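Long-range contacts in alpha-L-rhamnosidase (Aspergillus terreus, PDB 6GSZ), which probably hydrolyses terminal non-reducing alpha-L-rhamnose residues of alpha-L-rhamnosides, as a calcium-binding glycoside hydrolase: residues 1-5 with 28-33; 38-44 with 81-87; 344-349 with 379-383. All blocks are in the same frame, centred on the assembly; numbering follows the deposited sequence. Where two conformers were deposited one is given.

Interaction 1: 1-5 with 28-33; sequences ALSIS and RFDGNV. With CA (calcium ion), chain T.
Ser3 and Asp30 exchange two backbone bonds, Ser3 N giving to Asp30 O at 2.9 Å and Asp30 N giving to Ser3 O at 2.8 Å, an antiparallel hydrogen-bonded pair. Two residues on, past the non-hydrogen-bonded pair Ile4-Phe29, Ser5 N gives to Arg28 O at 2.8 Å, and at the chain start Val33 N makes a weak bond to Ala1 O. Ser3 and Asp30 share one face of this two-stranded sheet. There Asp30 CG stands anti to the backbone N (chi1 -173°), which turns the carboxylate off the strand so that OD1 binds a calcium ion at 2.3 Å. A water on the metal accepts a weak bond from Gly31 N. A further water joins Ser5 OG to Phe29 O.

Ile4 and Phe29 share the other, apolar face, where Ile4 CG1 approaches the ring obliquely; from the loops beside it Leu2 CD1 lies 4.0 Å from Phe29 CD1 and equally close to Val33 CG1. Trp36 meets Phe29 edge-to-face and also touches Leu2. Arg28 leads outward to a salt bridge with Glu427. The pairing thus holds the N terminus of the immunoglobulin-like domain by its backbone, and the calcium probably offsets the negative charge of Asp30.

Interaction 2: 38-44 with 81-87; sequences QRAYEIE and RVRSFGS
This is an antiparallel strand pairing, interrupted by one bulge, inside the mixed sheet of the N-terminal immunoglobulin-like domain, where strand 38-46 lies between 78-86 and 53-58. Glu42 and Arg83 are a hydrogen-bonded pair, with Glu42 N to Arg83 O at 2.9 Å and Arg83 N returning to Glu42 O; Glu44 with Arg81 repeats the pattern. At the start of strand 38-46, Arg39 and Ala40 both face Phe85, a classic beta bulge: Phe85 O takes a bond of 2.8 Å from Arg39 N and a weak one from Ala40 N, while Phe85 N gives to Ala40 O.

The face carrying Glu42 and Glu44 holds two side-on salt bridges. Arg81 spends NE on Glu44 OE2 at 2.7 Å and NH2 on Glu44 OE1 at 2.9 Å, the second bond almost straight (176°), with the two planes 29° apart. Arg83, extended from CG to NE, instead puts NE and NH2 on the single atom Glu42 OE1, both at 2.8 Å and from one face of the carboxylate. The stem of Glu42 meets the edge of the Phe85 ring, CG to CE1 3.7 Å.

On the opposite face Ser84 OG donates to Gln38 OE1 at 2.7 Å, an oxygen that Trp27 NE1 also reaches, and Ile43 CG1 packs beside Val82 CG2. Arg81 and Phe85 have further cation-pi partners, Trp95 and Arg56. Each carboxylate thus has an arginine of the neighbouring strand as counter-charge, which probably keeps it ionised, while the other side of the sheet buries apolar groups and an amide.

Interaction 3: 344-349 with 379-383; sequences VKGPKG and FTLSG
Gly349 N donates to Leu381 O at 2.9 Å. The bond is nearly straight at 171°, although the nitrogen stands above the carbonyl plane, 37° out of it. It joins a loop to a strand end in the concanavalin-like domain: 344-349 leads from strand 339-344 to strand 351-361, and 379-383 is the end of strand 376-380 and the turn after it. The two segments run roughly at right angles, so the loop meets the strand end across its path. Strand 351-361 pairs antiparallel with 376-380, and backbone bonds of Leu381 with Gln350 and of Phe379 with Ile352 carry that pairing up to the contact.

Leu381 is the apolar centre. With CG beside the backbone N and anti to the carbonyl carbon (chi1 -68°), its branches spread against the loop: CD2 lies 3.8 Å from Gly346 N and 3.9 Å from Val344 CG1, and CD1 meets Gly346 CA. CB sits against Pro347 O at 3.4 Å. Val344 and Leu381 cross at about a right angle, and the ring of Phe379 has Leu381 CD2 at its edge.

Farther along, Thr380 CG2 rests on Gly349 CA at 3.6 Å, while Thr380 OG1 hydrogen-bonds with Thr351 OG1. Lys348 lays the root of its extended chain over the turn, CB 3.3 Å from Ser382 O. Ser382 OG is bound by Glu384 N, and Ser382 N gives to Gln387 OE1; both bonds hold the turn. At the tip, the backbones close up directly: Gly383 CA makes a CH...O contact of 2.9 Å with Gly346 O.

From the N terminus, interaction 1 comes first: 1-5 pairs with 28-33, closing a loop of 22 residues that includes strand 15-18. Interaction 2 follows in series, bringing strand 78-86 back to 38-46 over a span that holds strand 53-58. Nothing nests or crosses. The first two nevertheless touch, centres 12 Å apart: Ile4 CD1 lies 3.5 Å from Val82 O and Phe29 CZ 3.7 Å from Gln38 OE1, so the two-stranded sheet packs on the five-stranded one within the immunoglobulin-like domain. Interaction 3 closes its own loop far off in the concanavalin-like domain, its nearest atoms about 39 Å from interaction 1 and about 46 Å from interaction 2.

Interaction 1: 1-5 with 28-33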
ATOM      1  N   ALA A   1      32.118  10.918   3.395  1.00 53.12           N
ATOM      2  CA  ALA A   1      31.894  11.257   1.975  1.00 41.10           C
ATOM      3  C   ALA A   1      31.139  10.117   1.287  1.00 28.20           C
ATOM      4  O   ALA A   1      30.354  10.431   0.391  1.00 30.28           O
ATOM      5  CB  ALA A   1      33.193  11.604   1.253  1.00 46.82           C
ATOM      6  N   LEU A   2      31.364   8.836   1.661  1.00 27.68           N
ATOM      7  CA  LEU A   2      30.637   7.751   0.993  1.00 22.22           C
ATOM      8  C   LEU A   2      30.593   6.455   1.806  1.00 20.09           C
ATOM      9  O   LEU A   2      31.621   5.866   2.143  1.00 23.25           O
ATOM     10  CB  LEU A   2      31.289   7.447  -0.350  1.00 24.13           C
ATOM     11  CG  LEU A   2      30.557   6.394  -1.177  1.00 25.27           C
ATOM     12  CD1 LEU A   2      29.171   6.872  -1.567  1.00 27.12           C
ATOM     13  CD2 LEU A   2      31.374   6.040  -2.395  1.00 32.19           C
ATOM     14  N   SER A   3      29.372   5.947   2.011  1.00 17.37           N
ATOM     15  CA  SER A   3      29.172   4.669   2.675  1.00 18.34           C
ATOM     16  C   SER A   3      27.941   3.959   2.113  1.00 16.22           C
ATOM     17  O   SER A   3      27.097   4.577   1.431  1.00 16.84           O
ATOM     18  CB  SER A   3      29.034   4.815   4.176  1.00 21.85           C
ATOM     19  OG  SER A   3      27.846   5.505   4.524  1.00 25.59           O
ATOM     20  N   ILE A   4      27.821   2.688   2.474  1.00 16.95           N
ATOM     21  CA  ILE A   4      26.607   1.913   2.185  1.00 16.52           C
ATOM     22  C   ILE A   4      25.681   1.982   3.407  1.00 17.30           C
ATOM     23  O   ILE A   4      26.093   1.615   4.506  1.00 19.14           O
ATOM     24  CB  ILE A   4      26.936   0.458   1.796  1.00 16.59           C
ATOM     25  CG1 ILE A   4      27.605   0.428   0.415  1.00 18.51           C
ATOM     26  CG2 ILE A   4      25.682  -0.406   1.831  1.00 16.76           C
ATOM     27  CD1 ILE A   4      28.184  -0.912   0.023  1.00 21.03           C
ATOM     28  N   SER A   5      24.456   2.471   3.180  1.00 16.89           N
ATOM     29  CA  SER A   5      23.496   2.701   4.247  1.00 19.37           C
ATOM     30  C   SER A   5      22.548   1.522   4.458  1.00 18.13           C
ATOM     31  O   SER A   5      21.964   1.450   5.524  1.00 23.62           O
ATOM     32  CB  SER A   5      22.693   3.938   4.013  1.00 22.80           C
ATOM     33  OG  SER A   5      22.055   3.899   2.759  1.00 26.79           O
ATOM     34  N   ARG A  28      22.080   0.747  -0.931  1.00 13.68           N
ATOM     35  CA  ARG A  28      21.905   2.174  -1.048  0.50 15.45           C
ATOM     36  C   ARG A  28      23.133   2.896  -0.473  1.00 15.49           C
ATOM     37  O   ARG A  28      23.744   2.430   0.470  1.00 17.06           O
ATOM     38  CB  ARG A  28      20.598   2.462  -0.316  0.50 17.13           C
ATOM     39  CG  ARG A  28      20.017   3.837  -0.555  0.50 18.90           C
ATOM     40  CD  ARG A  28      18.644   3.817   0.087  0.50 23.34           C
ATOM     41  NE  ARG A  28      17.606   3.431  -0.862  0.50 24.56           N
ATOM     42  CZ  ARG A  28      16.389   3.033  -0.546  0.50 26.92           C
ATOM     43  NH1 ARG A  28      15.420   3.198  -1.432  0.50 20.82           N
ATOM     44  NH2 ARG A  28      16.151   2.468   0.627  0.50 30.29           N
ATOM     45  N   PHE A  29      23.465   4.049  -1.053  1.00 14.57           N
ATOM     46  CA  PHE A  29      24.602   4.838  -0.661  1.00 14.76           C
ATOM     47  C   PHE A  29      24.179   6.042   0.169  1.00 17.65           C
ATOM     48  O   PHE A  29      23.055   6.584   0.016  1.00 20.89           O
ATOM     49  CB  PHE A  29      25.316   5.345  -1.910  1.00 14.97           C
ATOM     50  CG  PHE A  29      25.868   4.274  -2.810  1.00 13.74           C
ATOM     51  CD1 PHE A  29      27.044   3.600  -2.496  1.00 14.42           C
ATOM     52  CD2 PHE A  29      25.189   3.913  -3.962  1.00 13.35           C
ATOM     53  CE1 PHE A  29      27.568   2.651  -3.357  1.00 14.19           C
ATOM     54  CE2 PHE A  29      25.684   2.917  -4.783  1.00 14.25           C
ATOM     55  CZ  PHE A  29      26.885   2.310  -4.500  1.00 14.84           C
ATOM     56  N   ASP A  30      25.110   6.493   1.011  1.00 18.78           N
ATOM     57  CA  ASP A  30      24.990   7.765   1.744  1.00 19.84           C
ATOM     58  C   ASP A  30      26.307   8.521   1.527  1.00 21.42           C
ATOM     59  O   ASP A  30      27.356   7.952   1.525  1.00 24.59           O
ATOM     60  CB  ASP A  30      24.661   7.511   3.219  1.00 22.65           C
ATOM     61  CG  ASP A  30      24.333   8.718   4.077  1.00 34.89           C
ATOM     62  OD1 ASP A  30      24.214   9.865   3.557  1.00 45.48           O
ATOM     63  OD2 ASP A  30      24.181   8.492   5.277  1.00 52.88           O
ATOM     64  N   GLY A  31      26.234   9.832   1.391  1.00 25.51           N
ATOM     65  CA  GLY A  31      27.438  10.610   1.243  1.00 25.12           C
ATOM     66  C   GLY A  31      27.268  11.702   0.212  1.00 22.87           C
ATOM     67  O   GLY A  31      26.427  11.642  -0.604  1.00 25.57           O
ATOM     68  N   ASN A  32      28.134  12.703   0.271  1.00 26.02           N
ATOM     69  CA  ASN A  32      28.000  13.899  -0.555  1.00 25.29           C
ATOM     70  C   ASN A  32      29.066  13.926  -1.667  1.00 24.03           C
ATOM     71  O   ASN A  32      29.245  14.953  -2.320  1.00 28.42           O
ATOM     72  CB  ASN A  32      28.029  15.174   0.309  1.00 29.62           C
ATOM     73  CG  ASN A  32      29.364  15.380   0.990  1.00 35.57           C
ATOM     74  OD1 ASN A  32      30.190  14.476   0.983  1.00 39.18           O
ATOM     75  ND2 ASN A  32      29.587  16.546   1.597  1.00 50.86           N
ATOM     76  N   VAL A  33      29.716  12.787  -1.936  1.00 21.99           N
ATOM     77  CA  VAL A  33      30.733  12.684  -2.970  1.00 22.87           C
ATOM     78  C   VAL A  33      30.191  13.182  -4.329  1.00 21.16           C
ATOM     79  O   VAL A  33      29.062  12.928  -4.705  1.00 20.44           O
ATOM     80  CB  VAL A  33      31.256  11.241  -3.062  1.00 26.70           C
ATOM     81  CG1 VAL A  33      30.163  10.235  -3.455  1.00 21.89           C
ATOM     82  CG2 VAL A  33      32.447  11.156  -3.988  1.00 32.12           C
TER
HETATM   83 CA    CA T 938      22.994  11.849   3.394  0.50 45.80          CA
HETATM   84  O   HOH W   1      28.435   8.347   4.674  1.00 39.66           O
HETATM   85  O   HOH W   2      20.781   6.084   1.743  1.00 39.43           O
HETATM   86  O   HOH W   3      24.578  12.503   1.910  1.00 44.85           O
HETATM   87  O   HOH W   4      21.746  10.673   2.465  1.00 61.63           O
HETATM   88  O   HOH W   5      21.117  13.211   2.246  1.00 37.01           O

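Interaction 2: 38-44 with 81-87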
ATOM      1  N   GLN A  38      30.037   3.687  -9.491  1.00 14.32           N
ATOM      2  CA  GLN A  38      30.666   2.449  -9.088  1.00 13.71           C
ATOM      3  C   GLN A  38      31.331   1.752 -10.290  1.00 13.55           C
ATOM      4  O   GLN A  38      30.743   1.685 -11.368  1.00 13.58           O
ATOM      5  CB  GLN A  38      29.548   1.544  -8.528  1.00 12.68           C
ATOM      6  CG  GLN A  38      30.040   0.179  -8.041  1.00 12.85           C
ATOM      7  CD  GLN A  38      28.896  -0.648  -7.539  1.00 11.96           C
ATOM      8  OE1 GLN A  38      28.432  -0.444  -6.405  1.00 13.46           O
ATOM      9  NE2 GLN A  38      28.483  -1.601  -8.380  1.00 13.25           N
ATOM     10  N   ARG A  39      32.537   1.192 -10.080  1.00 13.47           N
ATOM     11  CA  ARG A  39      33.116   0.318 -11.069  0.60 15.20           C
ATOM     12  C   ARG A  39      33.097  -1.160 -10.662  1.00 13.96           C
ATOM     13  O   ARG A  39      33.150  -2.024 -11.545  1.00 13.83           O
ATOM     14  CB  ARG A  39      34.525   0.751 -11.459  0.60 17.77           C
ATOM     15  CG  ARG A  39      35.546   0.642 -10.342  0.60 18.83           C
ATOM     16  CD  ARG A  39      36.959   0.929 -10.868  0.60 23.08           C
ATOM     17  NE  ARG A  39      37.251   0.205 -12.104  0.60 26.69           N
ATOM     18  CZ  ARG A  39      37.310   0.735 -13.341  0.60 28.64           C
ATOM     19  NH1 ARG A  39      37.180   2.044 -13.560  0.60 26.69           N
ATOM     20  NH2 ARG A  39      37.503  -0.079 -14.366  0.60 29.64           N
ATOM     21  N   ALA A  40      33.000  -1.454  -9.354  1.00 12.85           N
ATOM     22  CA  ALA A  40      33.078  -2.843  -8.917  1.00 14.04           C
ATOM     23  C   ALA A  40      32.482  -2.931  -7.525  1.00 12.38           C
ATOM     24  O   ALA A  40      32.310  -1.930  -6.843  1.00 12.50           O
ATOM     25  CB  ALA A  40      34.502  -3.350  -8.887  1.00 14.23           C
ATOM     26  N   TYR A  41      32.166  -4.154  -7.123  1.00 12.82           N
ATOM     27  CA  TYR A  41      31.696  -4.427  -5.762  1.00 13.48           C
ATOM     28  C   TYR A  41      32.263  -5.769  -5.311  1.00 13.88           C
ATOM     29  O   TYR A  41      32.637  -6.620  -6.093  1.00 13.70           O
ATOM     30  CB  TYR A  41      30.173  -4.385  -5.667  1.00 13.15           C
ATOM     31  CG  TYR A  41      29.438  -5.401  -6.493  1.00 12.23           C
ATOM     32  CD1 TYR A  41      29.257  -6.699  -6.029  1.00 12.87           C
ATOM     33  CD2 TYR A  41      28.814  -5.054  -7.683  1.00 13.16           C
ATOM     34  CE1 TYR A  41      28.526  -7.631  -6.749  1.00 12.60           C
ATOM     35  CE2 TYR A  41      28.066  -5.967  -8.393  1.00 12.67           C
ATOM     36  CZ  TYR A  41      27.865  -7.250  -7.907  1.00 12.82           C
ATOM     37  OH  TYR A  41      27.112  -8.151  -8.644  1.00 14.85           O
ATOM     38  N   GLU A  42      32.236  -5.929  -3.984  1.00 14.01           N
ATOM     39  CA  GLU A  42      32.527  -7.187  -3.319  1.00 14.34           C
ATOM     40  C   GLU A  42      31.355  -7.508  -2.387  1.00 13.46           C
ATOM     41  O   GLU A  42      30.908  -6.652  -1.638  1.00 14.28           O
ATOM     42  CB  GLU A  42      33.855  -7.126  -2.553  1.00 16.12           C
ATOM     43  CG  GLU A  42      35.044  -7.193  -3.486  1.00 17.65           C
ATOM     44  CD  GLU A  42      36.389  -7.137  -2.794  1.00 22.12           C
ATOM     45  OE1 GLU A  42      36.417  -6.873  -1.589  1.00 20.67           O
ATOM     46  OE2 GLU A  42      37.413  -7.278  -3.513  1.00 30.76           O
ATOM     47  N   ILE A  43      30.910  -8.755  -2.471  1.00 13.18           N
ATOM     48  CA  ILE A  43      29.897  -9.298  -1.541  1.00 13.52           C
ATOM     49  C   ILE A  43      30.571 -10.416  -0.739  1.00 13.11           C
ATOM     50  O   ILE A  43      31.062 -11.383  -1.308  1.00 14.23           O
ATOM     51  CB  ILE A  43      28.655  -9.826  -2.271  1.00 14.23           C
ATOM     52  CG1 ILE A  43      27.995  -8.761  -3.129  1.00 14.69           C
ATOM     53  CG2 ILE A  43      27.680 -10.387  -1.232  1.00 14.24           C
ATOM     54  CD1 ILE A  43      26.806  -9.215  -3.968  1.00 16.40           C
ATOM     55  N   GLU A  44      30.561 -10.249   0.584  1.00 14.66           N
ATOM     56  CA  GLU A  44      31.043 -11.250   1.550  1.00 15.63           C
ATOM     57  C   GLU A  44      29.841 -12.068   2.019  1.00 14.64           C
ATOM     58  O   GLU A  44      28.860 -11.501   2.511  1.00 16.27           O
ATOM     59  CB  GLU A  44      31.713 -10.547   2.729  1.00 16.36           C
ATOM     60  CG  GLU A  44      32.299 -11.496   3.775  1.00 17.86           C
ATOM     61  CD  GLU A  44      32.663 -10.724   5.030  1.00 20.26           C
ATOM     62  OE1 GLU A  44      33.872 -10.478   5.249  1.00 26.72           O
ATOM     63  OE2 GLU A  44      31.723 -10.283   5.731  1.00 20.64           O
ATOM     64  N   ARG A  81      27.929  -8.924   3.852  1.00 13.86           N
ATOM     65  CA  ARG A  81      28.373  -7.533   3.811  1.00 14.78           C
ATOM     66  C   ARG A  81      28.743  -7.210   2.361  1.00 13.82           C
ATOM     67  O   ARG A  81      29.055  -8.115   1.607  1.00 13.59           O
ATOM     68  CB  ARG A  81      29.577  -7.288   4.722  1.00 15.54           C
ATOM     69  CG  ARG A  81      29.333  -7.561   6.196  1.00 17.19           C
ATOM     70  CD  ARG A  81      30.487  -7.042   7.047  1.00 18.90           C
ATOM     71  NE  ARG A  81      31.710  -7.766   6.777  1.00 20.15           N
ATOM     72  CZ  ARG A  81      32.935  -7.312   7.116  1.00 22.41           C
ATOM     73  NH1 ARG A  81      33.061  -6.157   7.759  1.00 24.58           N
ATOM     74  NH2 ARG A  81      34.019  -8.003   6.777  1.00 25.90           N
ATOM     75  N   VAL A  82      28.677  -5.921   2.018  1.00 13.46           N
ATOM     76  CA  VAL A  82      29.031  -5.433   0.701  1.00 13.51           C
ATOM     77  C   VAL A  82      29.986  -4.267   0.849  1.00 13.45           C
ATOM     78  O   VAL A  82      29.866  -3.467   1.750  1.00 14.36           O
ATOM     79  CB  VAL A  82      27.771  -5.011  -0.079  1.00 14.23           C
ATOM     80  CG1 VAL A  82      28.111  -4.489  -1.472  1.00 15.65           C
ATOM     81  CG2 VAL A  82      26.760  -6.154  -0.127  1.00 14.75           C
ATOM     82  N   ARG A  83      30.871  -4.110  -0.138  1.00 13.67           N
ATOM     83  CA  ARG A  83      31.593  -2.844  -0.305  1.00 14.93           C
ATOM     84  C   ARG A  83      31.690  -2.556  -1.798  1.00 13.92           C
ATOM     85  O   ARG A  83      31.677  -3.436  -2.609  1.00 14.22           O
ATOM     86  CB  ARG A  83      32.954  -2.834   0.396  1.00 17.68           C
ATOM     87  CG  ARG A  83      33.931  -3.867  -0.110  1.00 19.46           C
ATOM     88  CD  ARG A  83      35.259  -3.716   0.639  1.00 20.32           C
ATOM     89  NE  ARG A  83      36.223  -4.671   0.153  1.00 22.32           N
ATOM     90  CZ  ARG A  83      37.507  -4.670   0.488  1.00 27.94           C
ATOM     91  NH1 ARG A  83      37.984  -3.755   1.328  1.00 39.86           N
ATOM     92  NH2 ARG A  83      38.296  -5.586  -0.039  1.00 32.53           N
ATOM     93  N   SER A  84      31.767  -1.270  -2.074  1.00 14.94           N
ATOM     94  CA  SER A  84      31.663  -0.738  -3.411  1.00 14.50           C
ATOM     95  C   SER A  84      32.908   0.116  -3.712  1.00 16.21           C
ATOM     96  O   SER A  84      33.373   0.868  -2.864  1.00 17.85           O
ATOM     97  CB  SER A  84      30.375   0.032  -3.526  1.00 15.87           C
ATOM     98  OG  SER A  84      30.287   0.661  -4.781  1.00 16.32           O
ATOM     99  N   PHE A  85      33.415  -0.021  -4.945  1.00 14.70           N
ATOM    100  CA  PHE A  85      34.607   0.647  -5.437  1.00 14.84           C
ATOM    101  C   PHE A  85      34.254   1.680  -6.516  1.00 15.17           C
ATOM    102  O   PHE A  85      33.573   1.365  -7.488  1.00 14.70           O
ATOM    103  CB  PHE A  85      35.551  -0.414  -5.996  1.00 15.76           C
ATOM    104  CG  PHE A  85      35.982  -1.454  -4.999  1.00 15.20           C
ATOM    105  CD1 PHE A  85      35.199  -2.587  -4.786  1.00 17.46           C
ATOM    106  CD2 PHE A  85      37.137  -1.290  -4.241  1.00 20.68           C
ATOM    107  CE1 PHE A  85      35.583  -3.548  -3.868  1.00 23.35           C
ATOM    108  CE2 PHE A  85      37.504  -2.243  -3.312  1.00 23.34           C
ATOM    109  CZ  PHE A  85      36.733  -3.371  -3.135  1.00 23.48           C
ATOM    110  N   GLY A  86      34.812   2.892  -6.370  1.00 15.54           N
ATOM    111  CA  GLY A  86      34.519   3.998  -7.291  1.00 16.60           C
ATOM    112  C   GLY A  86      35.309   3.913  -8.581  1.00 18.55           C
ATOM    113  O   GLY A  86      36.406   3.373  -8.628  1.00 19.10           O
ATOM    114  N   SER A  87      34.693   4.436  -9.642  1.00 20.65           N
ATOM    115  CA  SER A  87      35.295   4.395 -10.974  1.00 19.99           C
ATOM    116  C   SER A  87      36.573   5.217 -11.034  1.00 26.34           C
ATOM    117  O   SER A  87      37.376   4.961 -11.919  1.00 34.05           O
ATOM    118  CB  SER A  87      34.320   4.805 -12.042  1.00 23.27           C
ATOM    119  OG  SER A  87      33.954   6.141 -11.873  1.00 27.47           O
TER

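Interaction 3: 344-349 with 379-383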
ATOM      1  N   VAL A 344      -7.273   1.273  31.953  1.00 19.36           N
ATOM      2  CA  VAL A 344      -8.470   1.665  32.648  1.00 20.62           C
ATOM      3  C   VAL A 344      -8.749   0.678  33.783  1.00 21.33           C
ATOM      4  O   VAL A 344      -8.514  -0.507  33.645  1.00 19.80           O
ATOM      5  CB  VAL A 344      -9.654   1.726  31.663  1.00 21.49           C
ATOM      6  CG1 VAL A 344      -9.914   0.372  30.996  1.00 22.97           C
ATOM      7  CG2 VAL A 344     -10.917   2.266  32.320  1.00 24.02           C
ATOM      8  N   LYS A 345      -9.307   1.203  34.881  1.00 20.15           N
ATOM      9  CA  LYS A 345      -9.824   0.405  35.989  1.00 22.59           C
ATOM     10  C   LYS A 345     -11.305   0.743  36.176  1.00 19.53           C
ATOM     11  O   LYS A 345     -11.717   1.891  36.111  1.00 22.51           O
ATOM     12  CB  LYS A 345      -9.062   0.683  37.297  1.00 27.70           C
ATOM     13  CG  LYS A 345      -9.690   0.020  38.517  1.00 32.82           C
ATOM     14  CD  LYS A 345      -8.781  -0.084  39.708  1.00 40.81           C
ATOM     15  CE  LYS A 345      -9.348  -1.062  40.724  1.00 44.81           C
ATOM     16  NZ  LYS A 345      -8.751  -0.886  42.062  1.00 47.79           N
ATOM     17  N   GLY A 346     -12.122  -0.262  36.445  1.00 20.14           N
ATOM     18  CA  GLY A 346     -13.507   0.022  36.684  1.00 21.36           C
ATOM     19  C   GLY A 346     -14.240  -1.190  37.222  1.00 22.06           C
ATOM     20  O   GLY A 346     -13.647  -2.257  37.370  1.00 23.13           O
ATOM     21  N   PRO A 347     -15.550  -1.048  37.500  1.00 22.25           N
ATOM     22  CA  PRO A 347     -16.325  -2.118  38.105  1.00 24.53           C
ATOM     23  C   PRO A 347     -16.435  -3.397  37.258  1.00 23.85           C
ATOM     24  O   PRO A 347     -16.697  -3.356  36.044  1.00 22.86           O
ATOM     25  CB  PRO A 347     -17.710  -1.480  38.259  1.00 24.79           C
ATOM     26  CG  PRO A 347     -17.427  -0.003  38.348  1.00 25.26           C
ATOM     27  CD  PRO A 347     -16.359   0.175  37.293  1.00 23.13           C
ATOM     28  N   LYS A 348     -16.275  -4.535  37.941  1.00 23.95           N
ATOM     29  CA  LYS A 348     -16.458  -5.825  37.330  1.00 22.84           C
ATOM     30  C   LYS A 348     -17.831  -5.897  36.642  1.00 21.62           C
ATOM     31  O   LYS A 348     -18.867  -5.641  37.261  1.00 23.16           O
ATOM     32  CB  LYS A 348     -16.351  -6.917  38.400  1.00 24.05           C
ATOM     33  CG  LYS A 348     -16.435  -8.340  37.857  1.00 23.08           C
ATOM     34  CD  LYS A 348     -16.163  -9.395  38.932  1.00 24.49           C
ATOM     35  CE  LYS A 348     -16.236 -10.790  38.349  1.00 31.73           C
ATOM     36  NZ  LYS A 348     -15.821 -11.827  39.323  1.00 35.22           N
ATOM     37  N   GLY A 349     -17.824  -6.261  35.348  1.00 18.55           N
ATOM     38  CA  GLY A 349     -19.034  -6.462  34.547  1.00 20.30           C
ATOM     39  C   GLY A 349     -19.580  -5.209  33.900  1.00 19.19           C
ATOM     40  O   GLY A 349     -20.550  -5.290  33.144  1.00 21.42           O
ATOM     41  N   PHE A 379     -15.759  -3.315  25.639  1.00 14.67           N
ATOM     42  CA  PHE A 379     -14.810  -3.886  26.560  1.00 15.14           C
ATOM     43  C   PHE A 379     -15.486  -4.004  27.922  1.00 16.01           C
ATOM     44  O   PHE A 379     -15.864  -2.987  28.501  1.00 16.55           O
ATOM     45  CB  PHE A 379     -13.550  -3.022  26.668  1.00 16.38           C
ATOM     46  CG  PHE A 379     -12.522  -3.515  27.643  1.00 15.48           C
ATOM     47  CD1 PHE A 379     -11.601  -4.488  27.284  1.00 14.58           C
ATOM     48  CD2 PHE A 379     -12.530  -3.056  28.948  1.00 17.02           C
ATOM     49  CE1 PHE A 379     -10.687  -4.980  28.192  1.00 14.56           C
ATOM     50  CE2 PHE A 379     -11.603  -3.523  29.852  1.00 16.55           C
ATOM     51  CZ  PHE A 379     -10.693  -4.498  29.482  1.00 16.69           C
ATOM     52  N   THR A 380     -15.611  -5.239  28.401  1.00 14.46           N
ATOM     53  CA  THR A 380     -16.195  -5.454  29.735  1.00 14.88           C
ATOM     54  C   THR A 380     -15.053  -5.600  30.748  1.00 14.39           C
ATOM     55  O   THR A 380     -14.152  -6.481  30.615  1.00 15.00           O
ATOM     56  CB  THR A 380     -17.153  -6.628  29.788  1.00 14.52           C
ATOM     57  OG1 THR A 380     -18.203  -6.384  28.856  1.00 17.60           O
ATOM     58  CG2 THR A 380     -17.703  -6.851  31.191  1.00 16.99           C
ATOM     59  N   LEU A 381     -15.100  -4.724  31.760  1.00 16.14           N
ATOM     60  CA  LEU A 381     -14.083  -4.601  32.811  1.00 16.32           C
ATOM     61  C   LEU A 381     -14.180  -5.784  33.787  1.00 16.98           C
ATOM     62  O   LEU A 381     -15.250  -6.408  33.950  1.00 17.21           O
ATOM     63  CB  LEU A 381     -14.331  -3.301  33.582  1.00 19.17           C
ATOM     64  CG  LEU A 381     -14.083  -2.029  32.778  1.00 18.00           C
ATOM     65  CD1 LEU A 381     -15.058  -0.929  33.170  1.00 22.09           C
ATOM     66  CD2 LEU A 381     -12.650  -1.578  32.944  1.00 19.37           C
ATOM     67  N   SER A 382     -13.069  -6.070  34.463  1.00 17.43           N
ATOM     68  CA  SER A 382     -12.991  -7.176  35.425  1.00 19.43           C
ATOM     69  C   SER A 382     -12.955  -6.683  36.880  1.00 21.61           C
ATOM     70  O   SER A 382     -13.129  -7.515  37.774  1.00 23.60           O
ATOM     71  CB  SER A 382     -11.778  -8.021  35.182  1.00 20.37           C
ATOM     72  OG  SER A 382     -10.615  -7.299  35.542  1.00 21.71           O
ATOM     73  N   GLY A 383     -12.705  -5.383  37.084  1.00 22.18           N
ATOM     74  CA  GLY A 383     -12.430  -4.706  38.411  1.00 25.71           C
ATOM     75  C   GLY A 383     -11.223  -5.242  39.139  1.00 31.65           C
ATOM     76  O   GLY A 383     -11.088  -4.981  40.362  1.00 46.43           O
TER